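Local coordinates for protein beta-phenylalanine aminotransferase (Variovorax paradoxus, PDB 4AO9) that probably transfers the amino group of beta-phenylalanine to a keto-acid acceptor, using pyridoxal-5'-phosphate as its cofactor, at residues 146-151 and 293-298; 260-265 and 285-290; 124-129 and 321-326. All coordinates share one frame; numbering follows the deposited sequence.

Interaction 1 (146-151 and 293-298); sequences LRFTNS and MSFGAF. With PLP (pyridoxal-5'-phosphate), chain C.
Leu146 turns its CA-H to Phe298, Leu146 CA 3.2 Å from Phe298 O, and lays CD1 over the centre of the Phe148 ring. Arg147 exchanges two backbone hydrogen bonds with Phe298, Arg147 N lying 2.9 Å from Phe298 O. A chi1 of 70° folds the Phe298 ring back over its own backbone, alongside Arg147, whose CB is 3.8 Å from Phe298 CE1. Arg147 NE is hydrogen-bonded to His317 of the same chain and NH2 to Asn59 of the second subunit. Strand 145-149 is thus bound antiparallel to strand 296-300, at one margin of the seven-stranded sheet typical of fold type I aminotransferases. Phe148 points to the other face, shared with small Ala297. Phe148 CD1 meets Phe295 CE1 at 3.4 Å, rim to rim with the planes 59° apart. Thr149 N gives Gly296 O a nearly straight bond of 2.8 Å (177°), while Thr149 OG1 donates to Ser151 O. Glycine suits position 296, since a CB would collide with Ser151 O and Thr149 OG1. Asn150 ND2 is hydrogen-bonded to Asn322. Ser151 OG caps helix 152-167 at Glu154 N and also bonds Glu154 of the second subunit; Ser151 CB lies 3.5 Å from PLP O2P.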
# COMPACT_ATOMS: atom_id res chain seq x y z
N LEU A 146 -6.51 -14.17 8.56
CA LEU A 146 -5.75 -13.00 8.12
C LEU A 146 -6.58 -12.13 7.19
O LEU A 146 -7.65 -12.55 6.74
CB LEU A 146 -4.46 -13.42 7.39
CG LEU A 146 -4.57 -14.26 6.11
CD1 LEU A 146 -4.97 -13.44 4.89
CD2 LEU A 146 -3.25 -14.98 5.83
N ARG A 147 -6.08 -10.92 6.93
CA ARG A 147 -6.53 -10.10 5.82
C ARG A 147 -5.31 -9.61 5.05
O ARG A 147 -4.24 -9.43 5.63
CB ARG A 147 -7.38 -8.92 6.31
CG ARG A 147 -8.71 -9.35 6.90
CD ARG A 147 -9.44 -8.19 7.50
NE ARG A 147 -10.02 -7.28 6.51
CZ ARG A 147 -11.27 -7.32 6.05
NH1 ARG A 147 -12.13 -8.28 6.43
NH2 ARG A 147 -11.67 -6.38 5.20
N PHE A 148 -5.48 -9.39 3.75
CA PHE A 148 -4.42 -8.87 2.90
C PHE A 148 -4.44 -7.36 2.83
O PHE A 148 -5.50 -6.72 2.92
CB PHE A 148 -4.56 -9.42 1.48
CG PHE A 148 -4.43 -10.91 1.39
CD1 PHE A 148 -3.21 -11.53 1.67
CD2 PHE A 148 -5.51 -11.69 1.00
CE1 PHE A 148 -3.08 -12.91 1.57
CE2 PHE A 148 -5.38 -13.08 0.90
CZ PHE A 148 -4.18 -13.69 1.20
N THR A 149 -3.25 -6.80 2.67
CA THR A 149 -3.06 -5.37 2.48
C THR A 149 -2.16 -5.16 1.26
O THR A 149 -1.73 -6.13 0.61
CB THR A 149 -2.41 -4.72 3.72
OG1 THR A 149 -1.11 -5.31 3.91
CG2 THR A 149 -3.24 -4.95 4.96
N ASN A 150 -1.85 -3.90 0.97
CA ASN A 150 -1.02 -3.59 -0.19
C ASN A 150 0.45 -3.36 0.10
O ASN A 150 1.24 -3.07 -0.80
CB ASN A 150 -1.61 -2.37 -0.90
CG ASN A 150 -3.05 -2.59 -1.25
OD1 ASN A 150 -3.36 -3.42 -2.11
ND2 ASN A 150 -3.96 -1.97 -0.50
N SER A 151 0.82 -3.48 1.37
CA SER A 151 2.19 -3.24 1.82
C SER A 151 2.34 -3.73 3.25
O SER A 151 1.35 -3.92 3.97
CB SER A 151 2.53 -1.74 1.77
OG SER A 151 1.74 -1.03 2.71
N MET A 293 5.05 -9.34 -6.05
CA MET A 293 4.04 -8.32 -6.31
C MET A 293 3.72 -7.56 -5.02
O MET A 293 3.98 -8.06 -3.93
CB MET A 293 2.75 -8.98 -6.84
CG MET A 293 2.95 -9.93 -8.03
SD MET A 293 3.52 -9.08 -9.51
CE MET A 293 2.18 -7.93 -9.80
N SER A 294 3.15 -6.36 -5.15
CA SER A 294 2.71 -5.56 -4.00
C SER A 294 1.92 -6.43 -3.04
O SER A 294 1.01 -7.16 -3.46
CB SER A 294 1.82 -4.41 -4.46
OG SER A 294 0.63 -4.91 -5.05
N PHE A 295 2.27 -6.39 -1.76
CA PHE A 295 1.66 -7.32 -0.81
C PHE A 295 1.94 -6.96 0.63
O PHE A 295 3.03 -6.48 0.96
CB PHE A 295 2.22 -8.74 -1.05
CG PHE A 295 1.74 -9.74 -0.05
CD1 PHE A 295 0.55 -10.42 -0.27
CD2 PHE A 295 2.46 -10.00 1.11
CE1 PHE A 295 0.07 -11.34 0.66
CE2 PHE A 295 1.98 -10.90 2.06
CZ PHE A 295 0.79 -11.57 1.82
N GLY A 296 0.94 -7.22 1.49
CA GLY A 296 1.15 -7.36 2.93
C GLY A 296 0.01 -8.20 3.49
O GLY A 296 -0.98 -8.47 2.79
N ALA A 297 0.15 -8.65 4.73
CA ALA A 297 -0.96 -9.32 5.42
C ALA A 297 -0.81 -9.14 6.91
O ALA A 297 0.29 -9.01 7.42
CB ALA A 297 -1.04 -10.83 5.07
N PHE A 298 -1.94 -9.07 7.60
CA PHE A 298 -1.93 -9.14 9.06
C PHE A 298 -2.91 -10.21 9.47
O PHE A 298 -3.94 -10.40 8.84
CB PHE A 298 -2.25 -7.79 9.72
CG PHE A 298 -3.68 -7.31 9.55
CD1 PHE A 298 -4.12 -6.78 8.35
CD2 PHE A 298 -4.56 -7.35 10.64
CE1 PHE A 298 -5.45 -6.32 8.21
CE2 PHE A 298 -5.87 -6.90 10.51
CZ PHE A 298 -6.31 -6.38 9.30
N1 PLP C . 8.42 -4.19 8.53
C2 PLP C . 9.59 -4.75 8.22
C2A PLP C . 10.29 -5.53 9.33
C3 PLP C . 10.12 -4.63 6.94
O3 PLP C . 11.21 -5.18 6.69
C4 PLP C . 9.45 -3.92 5.93
C4A PLP C . 9.98 -3.78 4.49
C5 PLP C . 8.23 -3.31 6.32
C6 PLP C . 7.75 -3.47 7.62
C5A PLP C . 7.40 -2.48 5.32
O4P PLP C . 6.88 -3.14 4.25
P PLP C . 6.51 -2.26 2.95
O1P PLP C . 7.85 -1.66 2.39
O2P PLP C . 5.55 -1.09 3.38
O3P PLP C . 5.81 -3.19 2.03
O HOH W 1 -1.56 -5.32 -3.37

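Interaction 2 (260-265 and 285-290); sequences DEVMTS and LGKYIG. With PLP (pyridoxal-5'-phosphate), chain C.
Lys287 runs past Val262 to the cofactor. Lys287 CB lies 4.1 Å from Val262 O, and Lys287 CG rests on Val262 CG1 at 3.9 Å. Lys287 CD then nears the cofactor, 3.6 Å from PLP C4A. Extended as far as CE, the chain bends only at its last torsion (chi4 97°), which swings NZ onto C4A. The 1.5 Å between Lys287 NZ and PLP C4A is a covalent bond, consistent with the internal aldimine of this enzyme class. NZ also makes a weak hydrogen bond to PLP O3, beside the methyl of Met263. The branched Val262 spreads CB and CG1 over one face of the pyridine ring, Val262 CG1 3.5 Å from PLP C4. Asp260 OD2, held by His180 and Asn156, lies 2.8 Å from PLP N1; Asp260 OD1 accepts from Val262 N in an Asx turn. With an alanine here, the pyridine nitrogen would probably be left without its carboxylate partner and Val262 N without its side-chain acceptor. Farther from the cofactor, Ser265 OG and Tyr288 OH share a 2.7 Å hydrogen bond, and water 2 joins Ser265 OG, Val262 O and Gly286 N. Lys287 lies near the end of strand 282-286, facing the loop that leads from the parallel strand 256-260 to helix 272-276, while Leu285 and Ile289 pack on Ile136 of helix 129-139.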
# COMPACT_ATOMS: atom_id res chain seq x y z
N ASP A 260 6.29 -8.42 14.04
CA ASP A 260 6.47 -7.99 12.67
C ASP A 260 7.43 -8.97 12.00
O ASP A 260 8.64 -8.90 12.21
CB ASP A 260 7.02 -6.55 12.65
CG ASP A 260 7.24 -6.03 11.24
OD1 ASP A 260 7.28 -6.83 10.29
OD2 ASP A 260 7.37 -4.80 11.09
N GLU A 261 6.86 -9.90 11.23
CA GLU A 261 7.67 -10.88 10.49
C GLU A 261 7.68 -10.59 9.00
O GLU A 261 7.91 -11.47 8.17
CB GLU A 261 7.21 -12.32 10.79
CG GLU A 261 7.40 -12.72 12.26
CD GLU A 261 7.82 -14.16 12.42
OE1 GLU A 261 9.00 -14.44 12.18
OE2 GLU A 261 6.96 -14.99 12.75
N VAL A 262 7.50 -9.31 8.65
CA VAL A 262 7.58 -8.94 7.23
C VAL A 262 8.89 -9.42 6.62
O VAL A 262 8.91 -9.92 5.50
CB VAL A 262 7.38 -7.41 7.03
CG1 VAL A 262 7.74 -6.99 5.59
CG2 VAL A 262 5.94 -7.01 7.37
N MET A 263 9.98 -9.28 7.36
CA MET A 263 11.27 -9.84 6.93
C MET A 263 11.52 -11.23 7.53
O MET A 263 11.92 -12.16 6.82
CB MET A 263 12.39 -8.88 7.31
CG MET A 263 13.62 -9.05 6.50
SD MET A 263 14.69 -7.63 6.79
CE MET A 263 14.15 -6.44 5.58
N THR A 264 11.28 -11.41 8.82
CA THR A 264 11.72 -12.64 9.50
C THR A 264 10.94 -13.90 9.14
O THR A 264 11.36 -15.02 9.48
CB THR A 264 11.78 -12.49 11.04
OG1 THR A 264 10.47 -12.25 11.55
CG2 THR A 264 12.70 -11.33 11.46
N SER A 265 9.80 -13.76 8.46
CA SER A 265 9.03 -14.96 8.11
C SER A 265 9.80 -15.88 7.17
O SER A 265 9.53 -17.07 7.12
CB SER A 265 7.68 -14.61 7.49
OG SER A 265 7.88 -14.13 6.18
N LEU A 285 3.04 -9.80 7.86
CA LEU A 285 3.82 -10.39 6.78
C LEU A 285 3.86 -9.44 5.60
O LEU A 285 3.03 -8.54 5.47
CB LEU A 285 3.15 -11.69 6.31
CG LEU A 285 3.01 -12.81 7.33
CD1 LEU A 285 2.12 -13.91 6.74
CD2 LEU A 285 4.37 -13.38 7.72
N GLY A 286 4.85 -9.64 4.73
CA GLY A 286 4.98 -8.81 3.54
C GLY A 286 6.09 -9.30 2.65
O GLY A 286 6.47 -10.48 2.66
N LYS A 287 6.61 -8.35 1.88
CA LYS A 287 7.74 -8.58 0.95
C LYS A 287 7.49 -9.84 0.07
O LYS A 287 6.57 -9.84 -0.75
CB LYS A 287 9.08 -8.46 1.69
CG LYS A 287 9.27 -6.94 1.99
CD LYS A 287 10.70 -6.59 2.36
CE LYS A 287 10.93 -5.10 2.67
NZ LYS A 287 10.88 -4.87 4.14
N TYR A 288 8.27 -10.90 0.23
CA TYR A 288 8.24 -12.02 -0.73
C TYR A 288 6.95 -12.84 -0.78
O TYR A 288 6.73 -13.61 -1.72
CB TYR A 288 9.40 -12.98 -0.44
CG TYR A 288 9.13 -13.81 0.81
CD1 TYR A 288 9.35 -13.27 2.08
CD2 TYR A 288 8.59 -15.10 0.71
CE1 TYR A 288 9.06 -14.00 3.22
CE2 TYR A 288 8.31 -15.84 1.86
CZ TYR A 288 8.55 -15.28 3.10
OH TYR A 288 8.25 -16.00 4.23
N ILE A 289 6.11 -12.73 0.24
CA ILE A 289 4.91 -13.56 0.32
C ILE A 289 3.95 -13.32 -0.86
O ILE A 289 3.22 -14.22 -1.26
CB ILE A 289 4.21 -13.43 1.70
CG1 ILE A 289 5.13 -13.91 2.84
CG2 ILE A 289 2.90 -14.20 1.73
CD1 ILE A 289 5.11 -15.41 3.11
N GLY A 290 4.00 -12.12 -1.46
CA GLY A 290 3.20 -11.81 -2.64
C GLY A 290 3.84 -12.18 -3.97
O GLY A 290 3.41 -11.68 -5.01
N1 PLP C . 8.42 -4.19 8.53
C2 PLP C . 9.59 -4.75 8.22
C2A PLP C . 10.29 -5.53 9.33
C3 PLP C . 10.12 -4.63 6.94
O3 PLP C . 11.21 -5.18 6.69
C4 PLP C . 9.45 -3.92 5.93
C4A PLP C . 9.98 -3.78 4.49
C5 PLP C . 8.23 -3.31 6.32
C6 PLP C . 7.75 -3.47 7.62
C5A PLP C . 7.40 -2.48 5.32
O4P PLP C . 6.88 -3.14 4.25
P PLP C . 6.51 -2.26 2.95
O1P PLP C . 7.85 -1.66 2.39
O2P PLP C . 5.55 -1.09 3.38
O3P PLP C . 5.81 -3.19 2.03
O HOH W 2 6.90 -11.80 5.16

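Interaction 3 (124-129 and 321-326); sequences GHNLLE and FNNNVM
The amides of Asn323 and Asn126 pass antiparallel, their planes 25° apart. Asn323 sits in the type I beta turn from Phe321 to Asn324. A chi1 of 72° folds its CG back over its own backbone, and the amide reaches across to segment 124-129. There Asn323 ND2 donates twice, to Gly124 O at 3.1 Å and to Glu129 OE1 at 3.2 Å. Both acceptors lie near the amide plane, although OE1 is met from above its carboxylate. Water 3 links Asn323 OD1 to Gly124 N, and Arg61 of the second subunit also bonds that oxygen. An amide suits this place because it can donate and accept at once. The backbone O of Asn323 receives Asn126 ND2 at 2.9 Å. Asn324 points away from segment 124-129, its ND2 hydrogen-bonded to Phe321 O, and its OD1 caps Thr327 N at the start of helix 325-337. Val325 CG1 touches the Asn126 amide, 3.7 Å from Asn126 ND2, and Leu128 CD1 comes 3.6 Å from Val325 O. Asn126 OD1 accepts from Leu128 N and Glu129 N, while Glu129 OE2 takes Asn126 N at 2.9 Å. This is a capping box at the start of helix 129-139, cross-linked to a second helix start by Asn323.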
# COMPACT_ATOMS: atom_id res chain seq x y z
N GLY A 124 -14.66 -7.99 -6.54
CA GLY A 124 -15.41 -8.90 -5.70
C GLY A 124 -14.49 -9.88 -5.02
O GLY A 124 -13.29 -9.91 -5.27
N HIS A 125 -15.08 -10.70 -4.15
CA HIS A 125 -14.37 -11.89 -3.69
C HIS A 125 -13.99 -12.67 -4.94
O HIS A 125 -14.71 -12.64 -5.93
CB HIS A 125 -15.26 -12.71 -2.76
CG HIS A 125 -15.43 -12.12 -1.39
ND1 HIS A 125 -15.80 -12.87 -0.29
CD2 HIS A 125 -15.26 -10.85 -0.93
CE1 HIS A 125 -15.87 -12.10 0.77
NE2 HIS A 125 -15.54 -10.87 0.42
N ASN A 126 -12.83 -13.33 -4.91
CA ASN A 126 -12.35 -14.04 -6.10
C ASN A 126 -11.92 -15.46 -5.78
O ASN A 126 -12.00 -15.88 -4.61
CB ASN A 126 -11.29 -13.22 -6.86
CG ASN A 126 -10.01 -13.03 -6.07
OD1 ASN A 126 -9.40 -13.99 -5.60
ND2 ASN A 126 -9.57 -11.78 -5.96
N LEU A 127 -11.51 -16.20 -6.81
CA LEU A 127 -11.16 -17.61 -6.67
C LEU A 127 -9.73 -17.87 -6.22
O LEU A 127 -9.35 -19.02 -6.01
CB LEU A 127 -11.41 -18.35 -7.99
CG LEU A 127 -12.86 -18.47 -8.46
CD1 LEU A 127 -12.90 -18.99 -9.87
CD2 LEU A 127 -13.67 -19.37 -7.52
N LEU A 128 -8.93 -16.81 -6.06
CA LEU A 128 -7.50 -16.96 -5.75
C LEU A 128 -7.11 -16.53 -4.34
O LEU A 128 -6.16 -17.07 -3.77
CB LEU A 128 -6.65 -16.20 -6.78
CG LEU A 128 -6.76 -16.66 -8.24
CD1 LEU A 128 -5.65 -16.03 -9.08
CD2 LEU A 128 -6.77 -18.19 -8.40
N GLU A 129 -7.81 -15.54 -3.79
CA GLU A 129 -7.46 -15.01 -2.47
C GLU A 129 -7.54 -16.08 -1.37
O GLU A 129 -6.71 -16.10 -0.46
CB GLU A 129 -8.33 -13.78 -2.13
CG GLU A 129 -9.82 -14.08 -2.10
CD GLU A 129 -10.70 -12.89 -1.83
OE1 GLU A 129 -10.23 -11.87 -1.28
OE2 GLU A 129 -11.90 -13.03 -2.15
N PHE A 321 -6.64 -2.54 -3.75
CA PHE A 321 -5.87 -3.59 -4.41
C PHE A 321 -5.59 -4.81 -3.53
O PHE A 321 -4.87 -5.72 -3.95
CB PHE A 321 -4.60 -3.00 -5.06
CG PHE A 321 -4.90 -1.96 -6.10
CD1 PHE A 321 -5.34 -2.33 -7.37
CD2 PHE A 321 -4.75 -0.60 -5.80
CE1 PHE A 321 -5.64 -1.36 -8.35
CE2 PHE A 321 -5.04 0.38 -6.77
CZ PHE A 321 -5.49 -0.01 -8.03
N ASN A 322 -6.21 -4.86 -2.35
CA ASN A 322 -5.82 -5.87 -1.33
C ASN A 322 -5.86 -7.30 -1.81
O ASN A 322 -4.97 -8.09 -1.47
CB ASN A 322 -6.69 -5.75 -0.08
CG ASN A 322 -6.65 -4.38 0.54
OD1 ASN A 322 -6.48 -3.38 -0.15
ND2 ASN A 322 -6.83 -4.32 1.84
N ASN A 323 -6.89 -7.64 -2.58
CA ASN A 323 -7.10 -9.03 -3.00
C ASN A 323 -6.87 -9.22 -4.49
O ASN A 323 -7.38 -10.17 -5.09
CB ASN A 323 -8.50 -9.51 -2.57
CG ASN A 323 -9.62 -8.90 -3.40
OD1 ASN A 323 -9.47 -7.82 -3.98
ND2 ASN A 323 -10.76 -9.59 -3.45
N ASN A 324 -6.06 -8.36 -5.10
CA ASN A 324 -5.94 -8.38 -6.55
C ASN A 324 -5.43 -9.72 -7.05
O ASN A 324 -4.55 -10.32 -6.43
CB ASN A 324 -5.08 -7.21 -7.04
CG ASN A 324 -3.61 -7.47 -6.90
OD1 ASN A 324 -2.99 -8.14 -7.74
ND2 ASN A 324 -3.03 -6.92 -5.84
N VAL A 325 -5.99 -10.19 -8.17
CA VAL A 325 -5.70 -11.54 -8.63
C VAL A 325 -4.25 -11.78 -9.01
O VAL A 325 -3.77 -12.91 -8.91
CB VAL A 325 -6.61 -11.99 -9.80
CG1 VAL A 325 -8.04 -12.14 -9.33
CG2 VAL A 325 -6.50 -11.04 -10.99
N MET A 326 -3.54 -10.74 -9.44
CA MET A 326 -2.15 -10.93 -9.82
C MET A 326 -1.27 -11.25 -8.62
O MET A 326 -0.48 -12.20 -8.65
CB MET A 326 -1.65 -9.72 -10.60
CG MET A 326 -2.33 -9.61 -11.96
SD MET A 326 -2.12 -7.99 -12.71
CE MET A 326 -0.37 -8.07 -13.12
O HOH W 3 -11.58 -7.20 -6.11

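How the interactions relate
Interactions 1 and 2 belong to one sheet and one cofactor site, their centres about 9 Å apart. Strands 296-300 and 282-286 are neighbours, joined where Leu285 N lies 2.9 Å from Ala297 O, and Phe295 packs on Ile289. PLP is covalently held and flanked at its ring by interaction 2, while interaction 1 ends in Ser151 near the phosphate. Interaction 3 lies about 11 Å from interaction 1, centre to centre, and meets it through Asn322 OD1, 2.9 Å from Asn150 ND2. Its centre is about 19 Å from that of interaction 2, without contact. Interactions 1 and 3 both reach the second subunit, and the Asn150 side chain is about 5 Å from another bound PLP.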